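Local coordinates for N-terminal domain of PorA (28-171) (Porphyromonas gingivalis ATCC 33277, PDB 6KJK), which is part of a type IX secretion system cargo protein that impacts the PorXY-SigP signalling of that system, at residues 32-37 with 129-134; 58-63 with 94-99. All blocks are in the same frame, centred on the assembly; numbering follows the deposited sequence.

In the fold
Both contacts join the two beta sheets of this all-beta domain, and they meet at neighbouring strands: strand 31-42, used by contact 1, pairs with strand 90-99, used by contact 2. Contact 1 faces one strand of each sheet across the interior, so it is mostly buried and apolar, with a carboxylate-phenol bond at one end. Contact 2 is only partly buried. There a loop leaving one sheet for the other passes the end of strand 90-99, and a backbone N-H bound to a tyrosine hydroxyl takes its place beside the apolar packing. Phe98 belongs to contact 2, yet its ring also meets Tyr133 of contact 1 edge-to-face.

Contact 1 of 2, residues 32-37 with 129-134; sequences EEMKFK and INFKYK
Phe36 and Ile129 meet with the isoleucine tip over the middle of the ring: CD1 of Ile129 lies 3.7 Å from the centroid of Phe36 and 14° off the ring normal, a CH-pi contact. CG2 of the same isoleucine leans on a face of the Phe131 ring, toward its rim. That ring and the Met34 chain lie alongside each other, pointing opposite ways, with CD1 of Phe131 3.4 Å from CB of Met34, while the backbone N of Phe36 lies at the ring's edge. With chi3 at 73° the Met34 chain bends at its end, and CE comes 3.8 Å from the Lys132 O. SD sits 4.0 Å from CB of Tyr133.

Glu32 closes the far end. Tyr133 OH donates to Glu32 OE2 at 2.6 Å, reaching it on the anti side, 17° out of the carboxylate plane. A water bridges OE2 to Lys134 NZ, which also bonds to Ser101 O; this nearby ammonium would tend to stabilise the carboxylate's negative charge. Thr27 OG1 binds the other oxygen, OE1. The axes of segments 32-37 and 129-133 come within 8.4 Å, roughly antiparallel; their strands, 31-42 and 125-133, belong to different sheets, the face-to-face packing of a beta sandwich.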
ATOM      1  N   GLU A  32     -13.895   6.999  -9.233  1.00 23.14           N
ATOM      2  CA  GLU A  32     -13.837   5.675  -8.628  1.00 17.96           C
ATOM      3  C   GLU A  32     -12.786   5.658  -7.529  1.00 16.62           C
ATOM      4  O   GLU A  32     -11.765   6.351  -7.626  1.00 16.96           O
ATOM      5  CB  GLU A  32     -13.438   4.623  -9.658  1.00 18.48           C
ATOM      6  CG  GLU A  32     -14.271   4.643 -10.947  1.00 22.47           C
ATOM      7  CD  GLU A  32     -15.662   4.050 -10.773  1.00 24.30           C
ATOM      8  OE1 GLU A  32     -16.209   4.116  -9.656  1.00 24.81           O
ATOM      9  OE2 GLU A  32     -16.206   3.521 -11.769  1.00 25.31           O
ATOM     10  N   GLU A  33     -13.012   4.837  -6.510  1.00 16.58           N
ATOM     11  CA  GLU A  33     -12.021   4.635  -5.458  1.00 16.73           C
ATOM     12  C   GLU A  33     -11.848   3.146  -5.231  1.00 15.73           C
ATOM     13  O   GLU A  33     -12.841   2.415  -5.127  1.00 16.91           O
ATOM     14  CB  GLU A  33     -12.415   5.325  -4.150  1.00 20.98           C
ATOM     15  CG  GLU A  33     -11.315   5.267  -3.093  1.00 25.56           C
ATOM     16  CD  GLU A  33     -11.723   5.841  -1.755  1.00 36.32           C
ATOM     17  OE1 GLU A  33     -12.003   5.045  -0.828  1.00 39.10           O
ATOM     18  OE2 GLU A  33     -11.741   7.083  -1.626  1.00 45.18           O
ATOM     19  N   MET A  34     -10.598   2.694  -5.173  1.00 12.86           N
ATOM     20  CA  MET A  34     -10.249   1.334  -4.799  1.00 12.81           C
ATOM     21  C   MET A  34      -9.309   1.411  -3.611  1.00 12.39           C
ATOM     22  O   MET A  34      -8.526   2.362  -3.486  1.00 12.92           O
ATOM     23  CB  MET A  34      -9.580   0.607  -5.967  1.00 12.78           C
ATOM     24  CG  MET A  34     -10.491   0.624  -7.187  1.00 13.28           C
ATOM     25  SD  MET A  34      -9.851  -0.225  -8.632  1.00 13.91           S
ATOM     26  CE  MET A  34     -10.040  -1.930  -8.100  1.00 15.14           C
ATOM     27  N   LYS A  35      -9.375   0.430  -2.712  1.00 11.93           N
ATOM     28  CA  LYS A  35      -8.592   0.529  -1.485  1.00 11.89           C
ATOM     29  C   LYS A  35      -7.956  -0.792  -1.115  1.00 13.41           C
ATOM     30  O   LYS A  35      -8.641  -1.819  -1.042  1.00 15.47           O
ATOM     31  CB  LYS A  35      -9.463   1.022  -0.343  1.00 16.53           C
ATOM     32  CG  LYS A  35      -8.729   1.153   0.969  1.00 21.80           C
ATOM     33  CD  LYS A  35      -9.744   1.521   2.027  1.00 33.01           C
ATOM     34  CE  LYS A  35      -9.206   2.524   3.013  1.00 43.41           C
ATOM     35  NZ  LYS A  35      -9.851   2.370   4.355  1.00 46.77           N
ATOM     36  N   PHE A  36      -6.661  -0.758  -0.837  1.00 11.07           N
ATOM     37  CA  PHE A  36      -5.934  -1.853  -0.210  1.00 12.01           C
ATOM     38  C   PHE A  36      -5.811  -1.571   1.275  1.00 10.86           C
ATOM     39  O   PHE A  36      -5.531  -0.440   1.684  1.00 10.94           O
ATOM     40  CB  PHE A  36      -4.526  -1.927  -0.820  1.00 11.55           C
ATOM     41  CG  PHE A  36      -3.576  -2.796  -0.056  1.00 10.99           C
ATOM     42  CD1 PHE A  36      -3.487  -4.145  -0.327  1.00 12.62           C
ATOM     43  CD2 PHE A  36      -2.791  -2.288   0.953  1.00 12.12           C
ATOM     44  CE1 PHE A  36      -2.629  -4.950   0.375  1.00 13.22           C
ATOM     45  CE2 PHE A  36      -1.932  -3.092   1.668  1.00 14.31           C
ATOM     46  CZ  PHE A  36      -1.843  -4.432   1.365  1.00 13.30           C
ATOM     47  N   LYS A  37      -6.039  -2.603   2.082  1.00 11.26           N
ATOM     48  CA  LYS A  37      -5.913  -2.497   3.529  1.00 11.08           C
ATOM     49  C   LYS A  37      -5.107  -3.674   4.050  1.00 10.15           C
ATOM     50  O   LYS A  37      -5.350  -4.824   3.664  1.00 12.25           O
ATOM     51  CB  LYS A  37      -7.292  -2.508   4.233  1.00 13.87           C
ATOM     52  CG  LYS A  37      -8.072  -1.193   4.113  1.00 27.66           C
ATOM     53  CD  LYS A  37      -9.470  -1.372   4.700  1.00 32.08           C
ATOM     54  CE  LYS A  37      -9.381  -1.573   6.205  1.00 37.52           C
ATOM     55  NZ  LYS A  37     -10.623  -1.145   6.913  1.00 42.05           N
ATOM     56  N   ILE A 129       0.761  -4.347  -5.129  1.00 11.21           N
ATOM     57  CA  ILE A 129      -0.677  -4.167  -5.088  1.00 10.94           C
ATOM     58  C   ILE A 129      -1.132  -3.844  -6.504  1.00 11.57           C
ATOM     59  O   ILE A 129      -0.660  -2.862  -7.105  1.00 13.03           O
ATOM     60  CB  ILE A 129      -1.043  -3.019  -4.142  1.00 11.85           C
ATOM     61  CG1 ILE A 129      -0.532  -3.333  -2.751  1.00 11.73           C
ATOM     62  CG2 ILE A 129      -2.556  -2.767  -4.131  1.00 15.65           C
ATOM     63  CD1 ILE A 129      -0.483  -2.149  -1.877  1.00 14.78           C
ATOM     64  N   ASN A 130      -2.054  -4.638  -7.039  1.00 12.81           N
ATOM     65  CA  ASN A 130      -2.643  -4.373  -8.351  1.00 13.01           C
ATOM     66  C   ASN A 130      -4.111  -4.042  -8.170  1.00 13.03           C
ATOM     67  O   ASN A 130      -4.868  -4.848  -7.607  1.00 15.27           O
ATOM     68  CB  ASN A 130      -2.533  -5.591  -9.269  1.00 15.88           C
ATOM     69  CG  ASN A 130      -1.118  -5.901  -9.663  1.00 20.27           C
ATOM     70  OD1 ASN A 130      -0.293  -5.000  -9.849  1.00 20.70           O
ATOM     71  ND2 ASN A 130      -0.815  -7.189  -9.791  1.00 24.41           N
ATOM     72  N   PHE A 131      -4.507  -2.861  -8.580  1.00 12.77           N
ATOM     73  CA  PHE A 131      -5.903  -2.463  -8.599  1.00 12.07           C
ATOM     74  C   PHE A 131      -6.424  -2.776  -9.989  1.00 12.72           C
ATOM     75  O   PHE A 131      -6.157  -2.039 -10.939  1.00 13.23           O
ATOM     76  CB  PHE A 131      -6.008  -0.969  -8.321  1.00 11.75           C
ATOM     77  CG  PHE A 131      -5.585  -0.577  -6.910  1.00 11.22           C
ATOM     78  CD1 PHE A 131      -6.447  -0.798  -5.836  1.00 13.21           C
ATOM     79  CD2 PHE A 131      -4.353  -0.012  -6.637  1.00 12.53           C
ATOM     80  CE1 PHE A 131      -6.099  -0.440  -4.535  1.00 14.23           C
ATOM     81  CE2 PHE A 131      -4.015   0.358  -5.342  1.00 12.07           C
ATOM     82  CZ  PHE A 131      -4.889   0.147  -4.288  1.00 11.28           C
ATOM     83  N   LYS A 132      -7.148  -3.876 -10.117  1.00 12.48           N
ATOM     84  CA  LYS A 132      -7.680  -4.327 -11.407  1.00 14.43           C
ATOM     85  C   LYS A 132      -9.111  -3.818 -11.524  1.00 16.65           C
ATOM     86  O   LYS A 132     -10.056  -4.433 -11.007  1.00 18.07           O
ATOM     87  CB  LYS A 132      -7.585  -5.840 -11.531  1.00 16.27           C
ATOM     88  CG  LYS A 132      -6.166  -6.333 -11.560  1.00 18.97           C
ATOM     89  CD  LYS A 132      -6.098  -7.821 -11.812  1.00 28.07           C
ATOM     90  CE  LYS A 132      -4.663  -8.290 -11.856  1.00 26.52           C
ATOM     91  NZ  LYS A 132      -4.577  -9.773 -11.961  1.00 36.09           N
ATOM     92  N   TYR A 133      -9.265  -2.682 -12.192  1.00 15.76           N
ATOM     93  CA  TYR A 133     -10.552  -2.030 -12.377  1.00 16.07           C
ATOM     94  C   TYR A 133     -11.254  -2.611 -13.603  1.00 18.74           C
ATOM     95  O   TYR A 133     -10.692  -2.608 -14.706  1.00 19.08           O
ATOM     96  CB  TYR A 133     -10.319  -0.545 -12.604  1.00 17.79           C
ATOM     97  CG  TYR A 133     -11.529   0.285 -12.924  1.00 17.17           C
ATOM     98  CD1 TYR A 133     -12.520   0.502 -11.977  1.00 19.03           C
ATOM     99  CD2 TYR A 133     -11.667   0.888 -14.187  1.00 19.16           C
ATOM    100  CE1 TYR A 133     -13.617   1.304 -12.258  1.00 20.73           C
ATOM    101  CE2 TYR A 133     -12.755   1.684 -14.479  1.00 19.74           C
ATOM    102  CZ  TYR A 133     -13.726   1.890 -13.526  1.00 22.08           C
ATOM    103  OH  TYR A 133     -14.793   2.698 -13.844  1.00 23.12           O
ATOM    104  N   LYS A 134     -12.479  -3.101 -13.408  1.00 19.32           N
ATOM    105  CA  LYS A 134     -13.325  -3.609 -14.502  1.00 19.38           C
ATOM    106  C   LYS A 134     -12.565  -4.582 -15.397  1.00 21.64           C
ATOM    107  O   LYS A 134     -12.545  -4.458 -16.627  1.00 23.82           O
ATOM    108  CB  LYS A 134     -13.962  -2.470 -15.302  1.00 20.94           C
ATOM    109  CG  LYS A 134     -14.915  -1.623 -14.499  1.00 20.32           C
ATOM    110  CD  LYS A 134     -15.631  -0.569 -15.337  1.00 21.94           C
ATOM    111  CE  LYS A 134     -16.635   0.206 -14.494  1.00 23.70           C
ATOM    112  NZ  LYS A 134     -17.277   1.354 -15.177  1.00 28.19           N
TER
HETATM  113  O   HOH W   1     -18.529   2.691 -13.094  1.00 33.22           O

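Contact 2 of 2, residues 58-63 with 94-99; sequences EMIGDG and LRYTFP
Tyr96 reaches the 58-63 loop with its hydroxyl, and the polar part of the contact centres there. The backbone N of Ile60 donates to Tyr96 OH at 3.0 Å, with an N-H...O angle of 160°, the donor lying near the plane of the ring at its edge. His105 NE2 is a second partner of that hydroxyl, so the phenol end is gripped from the loop and from strand 105-115. Farther along, a water donates to Asp62 O and is hydrogen-bonded to Thr97 OG1. Gly63 makes a CA-H...O contact, its CA 3.2 Å from Thr97 O.

The apolar contacts flank these bonds. Met59 runs past Tyr96 in the opposite sense: CG is 3.6 Å from CE1 of Tyr96, and SD is 4.8 Å from the ring centroid, an oblique Met-aromatic contact. In Ile60, CG1 is anti to the backbone N (chi1 -159°), which leaves CG2 between N and the carbonyl carbon, where it meets CB of Phe98 at 3.7 Å. Gly63 CA is 4.2 Å from Tyr96 CE1 and 4.0 Å from Phe98 CB.

A type I turn from Ile60 to Gly63, closed by Gly63 N bonding to Ile60 O, reverses the chain. It leads from strand 48-58 of one sheet into strand 64-69, which pairs with strand 90-99 in the other, while Phe109 of strand 105-115 meets the Tyr96 ring edge-to-face.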
ATOM      1  N   GLU A  58       2.073   3.030 -10.900  1.00 10.52           N
ATOM      2  CA  GLU A  58       1.583   3.003 -12.280  1.00 11.40           C
ATOM      3  C   GLU A  58       0.098   3.292 -12.233  1.00 12.28           C
ATOM      4  O   GLU A  58      -0.656   2.550 -11.574  1.00 12.18           O
ATOM      5  CB  GLU A  58       1.825   1.618 -12.878  1.00 14.16           C
ATOM      6  CG  GLU A  58       3.256   1.104 -12.620  1.00 24.22           C
ATOM      7  CD  GLU A  58       3.690  -0.071 -13.493  1.00 40.68           C
ATOM      8  OE1 GLU A  58       4.562   0.125 -14.369  1.00 50.00           O
ATOM      9  OE2 GLU A  58       3.186  -1.195 -13.285  1.00 43.56           O
ATOM     10  N   MET A  59      -0.328   4.357 -12.878  1.00 10.77           N
ATOM     11  CA  MET A  59      -1.700   4.825 -12.781  1.00 12.53           C
ATOM     12  C   MET A  59      -2.187   5.260 -14.150  1.00 11.11           C
ATOM     13  O   MET A  59      -1.405   5.677 -15.015  1.00 13.26           O
ATOM     14  CB  MET A  59      -1.819   6.021 -11.818  1.00 11.34           C
ATOM     15  CG  MET A  59      -1.355   5.729 -10.374  1.00 13.03           C
ATOM     16  SD  MET A  59      -1.795   7.006  -9.183  1.00 12.48           S
ATOM     17  CE  MET A  59      -0.626   8.286  -9.618  1.00 13.63           C
ATOM     18  N   ILE A  60      -3.488   5.227 -14.321  1.00 11.86           N
ATOM     19  CA  ILE A  60      -4.092   5.952 -15.438  1.00 14.15           C
ATOM     20  C   ILE A  60      -3.877   7.457 -15.238  1.00 15.64           C
ATOM     21  O   ILE A  60      -3.554   7.949 -14.160  1.00 16.61           O
ATOM     22  CB  ILE A  60      -5.581   5.553 -15.524  1.00 16.51           C
ATOM     23  CG1 ILE A  60      -6.133   5.843 -16.920  1.00 17.51           C
ATOM     24  CG2 ILE A  60      -6.412   6.257 -14.464  1.00 16.17           C
ATOM     25  CD1 ILE A  60      -7.404   5.147 -17.180  1.00 24.95           C
ATOM     26  N   GLY A  61      -3.981   8.208 -16.340  1.00 14.90           N
ATOM     27  CA  GLY A  61      -3.419   9.563 -16.376  1.00 20.99           C
ATOM     28  C   GLY A  61      -3.797  10.477 -15.216  1.00 19.91           C
ATOM     29  O   GLY A  61      -2.936  11.103 -14.585  1.00 23.73           O
ATOM     30  N   ASP A  62      -5.089  10.618 -14.950  1.00 17.11           N
ATOM     31  CA  ASP A  62      -5.564  11.452 -13.849  1.00 18.67           C
ATOM     32  C   ASP A  62      -5.837  10.658 -12.566  1.00 17.61           C
ATOM     33  O   ASP A  62      -6.622  11.107 -11.725  1.00 20.26           O
ATOM     34  CB  ASP A  62      -6.803  12.251 -14.261  1.00 24.74           C
ATOM     35  CG  ASP A  62      -6.733  13.695 -13.804  1.00 36.39           C
ATOM     36  OD1 ASP A  62      -6.706  14.594 -14.673  1.00 40.90           O
ATOM     37  OD2 ASP A  62      -6.692  13.937 -12.574  1.00 34.74           O
ATOM     38  N   GLY A  63      -5.218   9.514 -12.402  1.00 14.79           N
ATOM     39  CA  GLY A  63      -5.308   8.831 -11.128  1.00 12.22           C
ATOM     40  C   GLY A  63      -4.452   9.489 -10.075  1.00 13.30           C
ATOM     41  O   GLY A  63      -3.456  10.133 -10.373  1.00 14.02           O
ATOM     42  N   LEU A  94      -3.869   1.916   1.198  1.00  9.38           N
ATOM     43  CA  LEU A  94      -3.545   2.654  -0.014  1.00  9.01           C
ATOM     44  C   LEU A  94      -4.823   2.811  -0.812  1.00  9.63           C
ATOM     45  O   LEU A  94      -5.448   1.806  -1.172  1.00 10.99           O
ATOM     46  CB  LEU A  94      -2.493   1.891  -0.834  1.00  9.88           C
ATOM     47  CG  LEU A  94      -2.030   2.556  -2.128  1.00 10.06           C
ATOM     48  CD1 LEU A  94      -1.323   3.857  -1.829  1.00 10.93           C
ATOM     49  CD2 LEU A  94      -1.118   1.611  -2.920  1.00 12.67           C
ATOM     50  N   ARG A  95      -5.218   4.042  -1.067  1.00 10.68           N
ATOM     51  CA  ARG A  95      -6.416   4.326  -1.823  1.00 10.62           C
ATOM     52  C   ARG A  95      -6.000   4.836  -3.194  1.00 11.76           C
ATOM     53  O   ARG A  95      -5.119   5.704  -3.309  1.00 13.68           O
ATOM     54  CB  ARG A  95      -7.200   5.414  -1.105  1.00 12.98           C
ATOM     55  CG  ARG A  95      -7.980   4.934   0.101  1.00 20.19           C
ATOM     56  CD  ARG A  95      -8.578   6.157   0.796  1.00 26.78           C
ATOM     57  NE  ARG A  95      -9.627   5.871   1.776  1.00 39.61           N
ATOM     58  CZ  ARG A  95      -9.407   5.705   3.077  1.00 44.15           C
ATOM     59  NH1 ARG A  95      -8.166   5.755   3.556  1.00 44.75           N
ATOM     60  NH2 ARG A  95     -10.422   5.464   3.900  1.00 50.84           N
ATOM     61  N   TYR A  96      -6.649   4.339  -4.231  1.00 11.23           N
ATOM     62  CA  TYR A  96      -6.363   4.715  -5.608  1.00 10.81           C
ATOM     63  C   TYR A  96      -7.658   5.260  -6.172  1.00 11.71           C
ATOM     64  O   TYR A  96      -8.688   4.571  -6.136  1.00 12.80           O
ATOM     65  CB  TYR A  96      -5.909   3.473  -6.364  1.00 11.27           C
ATOM     66  CG  TYR A  96      -5.661   3.663  -7.851  1.00 10.32           C
ATOM     67  CD1 TYR A  96      -5.039   4.804  -8.367  1.00 12.04           C
ATOM     68  CD2 TYR A  96      -6.060   2.691  -8.724  1.00 10.76           C
ATOM     69  CE1 TYR A  96      -4.840   4.944  -9.722  1.00 11.42           C
ATOM     70  CE2 TYR A  96      -5.861   2.818 -10.101  1.00 11.78           C
ATOM     71  CZ  TYR A  96      -5.232   3.959 -10.588  1.00 11.34           C
ATOM     72  OH  TYR A  96      -4.990   4.149 -11.950  1.00 13.00           O
ATOM     73  N   THR A  97      -7.629   6.493  -6.681  1.00 12.18           N
ATOM     74  CA  THR A  97      -8.829   7.157  -7.165  1.00 13.75           C
ATOM     75  C   THR A  97      -8.581   7.608  -8.595  1.00 15.96           C
ATOM     76  O   THR A  97      -7.461   7.979  -8.950  1.00 14.18           O
ATOM     77  CB  THR A  97      -9.165   8.351  -6.304  1.00 17.04           C
ATOM     78  OG1 THR A  97      -8.032   9.199  -6.217  1.00 22.87           O
ATOM     79  CG2 THR A  97      -9.507   7.909  -4.913  1.00 16.98           C
ATOM     80  N   PHE A  98      -9.609   7.545  -9.427  1.00 16.05           N
ATOM     81  CA  PHE A  98      -9.416   7.776 -10.856  1.00 15.95           C
ATOM     82  C   PHE A  98     -10.782   7.926 -11.504  1.00 17.62           C
ATOM     83  O   PHE A  98     -11.800   7.614 -10.887  1.00 18.48           O
ATOM     84  CB  PHE A  98      -8.636   6.622 -11.519  1.00 14.93           C
ATOM     85  CG  PHE A  98      -9.224   5.261 -11.222  1.00 14.72           C
ATOM     86  CD1 PHE A  98     -10.204   4.708 -12.044  1.00 16.81           C
ATOM     87  CD2 PHE A  98      -8.818   4.550 -10.112  1.00 15.42           C
ATOM     88  CE1 PHE A  98     -10.769   3.481 -11.742  1.00 16.88           C
ATOM     89  CE2 PHE A  98      -9.368   3.320  -9.799  1.00 15.41           C
ATOM     90  CZ  PHE A  98     -10.346   2.781 -10.607  1.00 17.71           C
ATOM     91  N   PRO A  99     -10.827   8.429 -12.739  1.00 21.28           N
ATOM     92  CA  PRO A  99     -12.126   8.678 -13.381  1.00 22.09           C
ATOM     93  C   PRO A  99     -12.880   7.394 -13.697  1.00 17.76           C
ATOM     94  O   PRO A  99     -12.297   6.380 -14.082  1.00 19.81           O
ATOM     95  CB  PRO A  99     -11.744   9.425 -14.668  1.00 23.42           C
ATOM     96  CG  PRO A  99     -10.416  10.031 -14.379  1.00 22.08           C
ATOM     97  CD  PRO A  99      -9.717   9.007 -13.511  1.00 18.34           C
TER
HETATM   98  O   HOH W   2      -7.926  10.957  -8.799  1.00 28.99           O